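PDB 4EU0: PelD from Pseudomonas aeruginosa, which binds cyclic di-GMP, probably as the effector through which this second messenger acts on pellicle formation, here as a fragment holding its GAF and GGDEF domains. Local coordinates for residues D72-L75 with V76-L80; F128-N132 with E133-S137; L139-L142 with A143-A147. One frame throughout, in Å; residues are numbered along the deposited sequence.

Contact 1. Residues D72-L75 with V76-L80; sequences DDLL and VRTCL
Thr78 turns back on the first turn of helix 74-82, its hydroxyl lying between two backbone carbonyls, with OG1 3.1 Å from Leu74 O and 3.0 Å from Leu75 O. The first torsion (chi1 58°) sets OG1 between the backbone N and the carbonyl carbon, where both oxygens can be reached; its single proton may serve either. The same torsion leaves CG2 beside the backbone N, and there it meets CD1 of Leu74 at 3.8 Å, the two side chains slanting across each other. Asp73 is the N-cap: with CG anti to its own N (chi1 -166°), OD1 accepts from Leu75 N at 3.2 Å, met from above the carboxylate plane. Asp73 O begins the helical bonding by accepting from Arg77 N, and CB of Asp73 rests on CG2 of Val76 at 3.9 Å. CG of Arg77 passes CB of Asp72 at 3.9 Å, while the guanidinium leads off to Arg53, whose O accepts from NH1. Within the GAF domain, Leu75, Val76 and Cys79 pack on Cys107 of strand 106-111, Thr78 touches Val86 of strand 86-87, and Leu80 reaches Ile117 and Leu120 of strand 117-123.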
# COMPACT_ATOMS: atom_id res chain seq x y z
N ASP A 72 28.30 -13.72 -7.62
CA ASP A 72 28.06 -12.44 -6.95
C ASP A 72 28.14 -11.23 -7.87
O ASP A 72 29.04 -10.39 -7.75
CB ASP A 72 28.96 -12.29 -5.71
CG ASP A 72 30.44 -12.40 -6.05
OD1 ASP A 72 30.90 -13.50 -6.45
OD2 ASP A 72 31.15 -11.39 -5.90
N ASP A 73 27.18 -11.12 -8.80
CA ASP A 73 27.06 -9.94 -9.65
C ASP A 73 26.99 -8.69 -8.78
O ASP A 73 26.23 -8.64 -7.81
CB ASP A 73 25.82 -10.04 -10.54
CG ASP A 73 25.82 -9.02 -11.67
OD1 ASP A 73 25.28 -7.91 -11.48
OD2 ASP A 73 26.38 -9.33 -12.75
N LEU A 74 27.79 -7.68 -9.13
CA LEU A 74 27.91 -6.47 -8.33
C LEU A 74 26.58 -5.73 -8.16
O LEU A 74 26.31 -5.17 -7.09
CB LEU A 74 28.97 -5.52 -8.91
CG LEU A 74 29.25 -4.18 -8.22
CD1 LEU A 74 29.63 -4.35 -6.74
CD2 LEU A 74 30.34 -3.41 -8.96
N LEU A 75 25.75 -5.73 -9.20
CA LEU A 75 24.45 -5.06 -9.15
C LEU A 75 23.49 -5.78 -8.20
O LEU A 75 22.79 -5.14 -7.41
CB LEU A 75 23.85 -4.93 -10.56
CG LEU A 75 22.79 -3.85 -10.80
CD1 LEU A 75 23.36 -2.45 -10.64
CD2 LEU A 75 22.17 -4.01 -12.19
N VAL A 76 23.49 -7.11 -8.28
CA VAL A 76 22.66 -7.95 -7.40
C VAL A 76 23.07 -7.77 -5.94
O VAL A 76 22.22 -7.66 -5.05
CB VAL A 76 22.74 -9.44 -7.83
CG1 VAL A 76 22.05 -10.35 -6.81
CG2 VAL A 76 22.14 -9.65 -9.22
N ARG A 77 24.38 -7.73 -5.69
CA ARG A 77 24.89 -7.60 -4.33
C ARG A 77 24.62 -6.22 -3.72
O ARG A 77 24.19 -6.13 -2.57
CB ARG A 77 26.39 -7.97 -4.23
CG ARG A 77 26.68 -9.47 -4.31
CD ARG A 77 25.68 -10.33 -3.53
NE ARG A 77 25.59 -9.98 -2.11
CZ ARG A 77 24.50 -10.17 -1.36
NH1 ARG A 77 23.40 -10.71 -1.87
NH2 ARG A 77 24.52 -9.82 -0.08
N THR A 78 24.85 -5.16 -4.49
CA THR A 78 24.59 -3.80 -4.02
C THR A 78 23.10 -3.60 -3.75
O THR A 78 22.73 -2.96 -2.77
CB THR A 78 25.07 -2.72 -5.00
OG1 THR A 78 24.43 -2.90 -6.27
CG2 THR A 78 26.58 -2.77 -5.18
N CYS A 79 22.26 -4.15 -4.63
CA CYS A 79 20.80 -4.07 -4.49
C CYS A 79 20.34 -4.67 -3.17
O CYS A 79 19.57 -4.06 -2.43
CB CYS A 79 20.11 -4.81 -5.65
SG CYS A 79 18.31 -4.99 -5.48
N LEU A 80 20.82 -5.88 -2.90
CA LEU A 80 20.40 -6.62 -1.72
C LEU A 80 21.00 -6.09 -0.42
O LEU A 80 20.40 -6.23 0.64
CB LEU A 80 20.65 -8.12 -1.89
CG LEU A 80 19.83 -8.78 -3.02
CD1 LEU A 80 20.14 -10.27 -3.11
CD2 LEU A 80 18.33 -8.55 -2.85

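Contact 2. Residues F128-N132 with E133-S137; sequences FFVFN and ERTFS
Phe131 and Asn132 meet the first turn of helix 133-150 in two ways, by an aromatic T-shaped pair and by an N-cap, where the chain leaves a 3-10 segment and an inverse gamma turn centred on Phe131 to enter this helix of the GAF domain.

The polar contacts belong mainly to the cap. Asn132 holds CG between its backbone N and carbonyl carbon (chi1 63°), which folds the amide over the helix start; OD1 accepts from Thr135 N at 3.2 Å, the donor tilted from the carbonyl plane. OD1 also lies 3.2 Å from CB of Arg134. The main-chain oxygen of Asn132 takes the next bond, from Phe136 N, on a nearly straight path. Thr135 adds a weak bond from OG1 to Val130 O, tying the helix back to the 3-10 segment, and the same OG1 lies 3.5 Å from CB of Val130. The carboxylate of Glu133 has its partner outside the contact, where OE2 forms a salt bridge with Arg89 NH1.

The apolar contact is edge-to-face. Phe136 presents its CZ edge to one face of Phe131, the planes 84° apart, with the point of approach shifted toward the rim of the Phe131 ring. Both rings, one from the loop and one from the helix, pack against Ser87 of the outermost strand 86-87 and Val106 of its neighbour, strand 106-111.

A face of Phe136 is engaged as well. With CG anti to its carbonyl carbon (chi1 -62°), the ring lies back over the preceding turn, beneath the carbonyl that also receives its own N-H: Asn132 O stands 3.1 Å from CG of Phe136, over the ring and offset toward its rim.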
# COMPACT_ATOMS: atom_id res chain seq x y z
N PHE A 128 16.38 1.90 -23.79
CA PHE A 128 17.13 3.00 -23.20
C PHE A 128 16.27 4.22 -22.89
O PHE A 128 16.53 4.94 -21.93
CB PHE A 128 18.28 3.41 -24.11
CG PHE A 128 19.22 4.42 -23.51
CD1 PHE A 128 20.26 4.01 -22.67
CD2 PHE A 128 19.10 5.78 -23.82
CE1 PHE A 128 21.15 4.94 -22.13
CE2 PHE A 128 19.99 6.71 -23.29
CZ PHE A 128 21.01 6.30 -22.45
N PHE A 129 15.23 4.44 -23.70
CA PHE A 129 14.37 5.61 -23.51
C PHE A 129 13.54 5.57 -22.22
O PHE A 129 13.00 6.60 -21.82
CB PHE A 129 13.51 5.90 -24.75
CG PHE A 129 12.54 4.80 -25.11
CD1 PHE A 129 11.30 4.71 -24.48
CD2 PHE A 129 12.86 3.88 -26.09
CE1 PHE A 129 10.40 3.70 -24.82
CE2 PHE A 129 11.97 2.87 -26.44
CZ PHE A 129 10.74 2.78 -25.80
N VAL A 130 13.44 4.40 -21.59
CA VAL A 130 12.81 4.28 -20.26
C VAL A 130 13.84 3.99 -19.17
O VAL A 130 13.49 3.81 -18.00
CB VAL A 130 11.65 3.22 -20.20
CG1 VAL A 130 10.50 3.62 -21.11
CG2 VAL A 130 12.16 1.81 -20.51
N PHE A 131 15.11 3.93 -19.55
CA PHE A 131 16.19 3.72 -18.59
C PHE A 131 16.49 5.06 -17.91
O PHE A 131 17.50 5.71 -18.19
CB PHE A 131 17.43 3.13 -19.28
CG PHE A 131 18.51 2.70 -18.34
CD1 PHE A 131 18.34 1.58 -17.52
CD2 PHE A 131 19.70 3.40 -18.27
CE1 PHE A 131 19.35 1.18 -16.65
CE2 PHE A 131 20.71 3.01 -17.40
CZ PHE A 131 20.54 1.90 -16.59
N ASN A 132 15.58 5.46 -17.03
CA ASN A 132 15.63 6.76 -16.37
C ASN A 132 14.96 6.74 -15.00
O ASN A 132 14.28 5.78 -14.64
CB ASN A 132 15.04 7.86 -17.26
CG ASN A 132 13.56 7.66 -17.57
OD1 ASN A 132 12.73 7.60 -16.67
ND2 ASN A 132 13.22 7.58 -18.85
N GLU A 133 15.14 7.83 -14.25
CA GLU A 133 14.60 7.93 -12.89
C GLU A 133 13.08 7.83 -12.79
O GLU A 133 12.57 7.32 -11.79
CB GLU A 133 15.10 9.21 -12.20
CG GLU A 133 16.59 9.18 -11.86
CD GLU A 133 16.96 8.22 -10.73
OE1 GLU A 133 16.06 7.74 -10.00
OE2 GLU A 133 18.16 7.93 -10.57
N ARG A 134 12.37 8.29 -13.81
CA ARG A 134 10.90 8.20 -13.83
C ARG A 134 10.42 6.74 -13.80
O ARG A 134 9.54 6.38 -13.02
CB ARG A 134 10.31 8.94 -15.04
CG ARG A 134 8.80 8.83 -15.14
CD ARG A 134 8.24 9.40 -16.43
NE ARG A 134 6.83 9.03 -16.59
CZ ARG A 134 6.02 9.51 -17.53
NH1 ARG A 134 6.45 10.40 -18.41
NH2 ARG A 134 4.76 9.10 -17.57
N THR A 135 11.02 5.90 -14.64
CA THR A 135 10.66 4.48 -14.70
C THR A 135 11.16 3.73 -13.46
O THR A 135 10.45 2.90 -12.90
CB THR A 135 11.18 3.82 -16.00
OG1 THR A 135 10.80 4.61 -17.13
CG2 THR A 135 10.63 2.40 -16.16
N PHE A 136 12.38 4.05 -13.03
CA PHE A 136 12.94 3.46 -11.82
C PHE A 136 12.01 3.70 -10.63
O PHE A 136 11.76 2.78 -9.84
CB PHE A 136 14.34 4.01 -11.50
CG PHE A 136 15.37 3.72 -12.56
CD1 PHE A 136 15.20 2.70 -13.48
CD2 PHE A 136 16.54 4.48 -12.61
CE1 PHE A 136 16.15 2.44 -14.46
CE2 PHE A 136 17.51 4.22 -13.57
CZ PHE A 136 17.32 3.20 -14.50
N SER A 137 11.48 4.92 -10.52
CA SER A 137 10.58 5.26 -9.42
C SER A 137 9.32 4.41 -9.50
O SER A 137 8.87 3.88 -8.50
CB SER A 137 10.25 6.76 -9.41
OG SER A 137 11.42 7.52 -9.15

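Contact 3. Residues L139-L142 with A143-A147; sequences LAIL and AGHIA
Ile141 O is gripped twice by His145, once by the backbone N at 3.2 Å and once by the ring nitrogen ND1 at 3.0 Å. The two donors reach the oxygen from opposite faces of its carbonyl plane: the backbone bond is almost straight (N-H...O 170°), whereas ND1 stands above the plane, not along a lone pair. Relative to the imidazole, the oxygen lies at the ring edge, close to its plane. The ND1 bond calls for a hydrogen on ND1 and limits the rotation of the ring. Torsions explain the reach: CG lies anti to the carbonyl carbon (chi1 -77°), directing the side chain back along the helix, and chi2 turns ND1 toward Ile141. Ile141 runs alongside His145, pointing the same way, and its CG2 branch lies 3.9 Å from ND1.

One residue further on, Leu142 and Ile146 make the apolar counterpart. CD1 of Ile146 meets CG of Leu142 at 3.7 Å, while Leu142 O accepts from Ile146 N at 2.9 Å. The remaining helical bonds, from Ala143 N to Leu139 O and from Gly144 N to Ala140 O, complete an unbroken alpha-helical pattern.

Helix 133-150 of the GAF domain here joins the domain's sheet to helices 2-16 and 162-181. Ala143 and Ile146 pack on Leu110 of strand 106-111; Ile141 and Leu142 touch Leu3 of helix 2-16, and His145 and Ile146 touch Leu7 and Leu10 of that helix, respectively. Helix 162-181 lies beside His145 through Arg173 and Asp177, and beside Ala140 and Ile141 through His181.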
# COMPACT_ATOMS: atom_id res chain seq x y z
N LEU A 139 8.94 1.43 -10.93
CA LEU A 139 9.33 0.06 -10.60
C LEU A 139 9.46 -0.14 -9.09
O LEU A 139 8.98 -1.14 -8.52
CB LEU A 139 10.66 -0.27 -11.28
CG LEU A 139 10.76 -1.21 -12.49
CD1 LEU A 139 9.45 -1.43 -13.23
CD2 LEU A 139 11.86 -0.75 -13.43
N ALA A 140 10.10 0.83 -8.43
CA ALA A 140 10.29 0.78 -6.98
C ALA A 140 8.95 0.88 -6.24
O ALA A 140 8.71 0.13 -5.29
CB ALA A 140 11.25 1.88 -6.53
N ILE A 141 8.08 1.76 -6.71
CA ILE A 141 6.74 1.91 -6.12
C ILE A 141 5.97 0.61 -6.21
O ILE A 141 5.43 0.12 -5.22
CB ILE A 141 5.92 3.04 -6.78
CG1 ILE A 141 6.59 4.40 -6.52
CG2 ILE A 141 4.44 2.98 -6.30
CD1 ILE A 141 6.10 5.52 -7.42
N LEU A 142 5.94 0.03 -7.40
CA LEU A 142 5.22 -1.22 -7.61
C LEU A 142 5.80 -2.36 -6.78
O LEU A 142 5.06 -3.12 -6.16
CB LEU A 142 5.18 -1.56 -9.11
CG LEU A 142 4.38 -2.75 -9.65
CD1 LEU A 142 2.88 -2.65 -9.35
CD2 LEU A 142 4.62 -2.87 -11.16
N ALA A 143 7.13 -2.48 -6.76
CA ALA A 143 7.80 -3.55 -6.01
C ALA A 143 7.43 -3.54 -4.52
O ALA A 143 7.18 -4.59 -3.92
CB ALA A 143 9.32 -3.49 -6.20
N GLY A 144 7.38 -2.34 -3.93
CA GLY A 144 7.07 -2.20 -2.51
C GLY A 144 5.65 -2.63 -2.22
O GLY A 144 5.39 -3.37 -1.26
N HIS A 145 4.72 -2.18 -3.05
CA HIS A 145 3.33 -2.59 -2.90
C HIS A 145 3.12 -4.08 -3.09
O HIS A 145 2.41 -4.70 -2.31
CB HIS A 145 2.42 -1.77 -3.81
CG HIS A 145 2.16 -0.40 -3.28
ND1 HIS A 145 3.05 0.65 -3.45
CD2 HIS A 145 1.13 0.09 -2.55
CE1 HIS A 145 2.56 1.73 -2.86
NE2 HIS A 145 1.40 1.42 -2.31
N ILE A 146 3.77 -4.67 -4.09
CA ILE A 146 3.64 -6.11 -4.29
C ILE A 146 4.14 -6.90 -3.09
O ILE A 146 3.49 -7.84 -2.65
CB ILE A 146 4.34 -6.59 -5.57
CG1 ILE A 146 3.64 -6.00 -6.80
CG2 ILE A 146 4.33 -8.13 -5.66
CD1 ILE A 146 4.48 -6.05 -8.08
N ALA A 147 5.30 -6.50 -2.56
CA ALA A 147 5.88 -7.14 -1.39
C ALA A 147 4.92 -7.17 -0.20
O ALA A 147 4.83 -8.18 0.49
CB ALA A 147 7.19 -6.46 -0.99

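Overall arrangement
All three contacts are local, at helix starts or within a helix of the GAF domain. Contacts 2 and 3 follow each other on helix 133-150, the first at its N-cap and the second further along, with centres 15 Å apart. Contact 1 lies at the start of another helix, its centre 19 Å from each of the others, and strand 106-111 receives side chains from all three. From contact 3, the side chain of His145 is about 12 Å from the bound cyclic di-GMP and about 8 Å from the side chain of the ligand-binding Arg4. None of the three forms the pocket, which also includes Arg210 and Asp213.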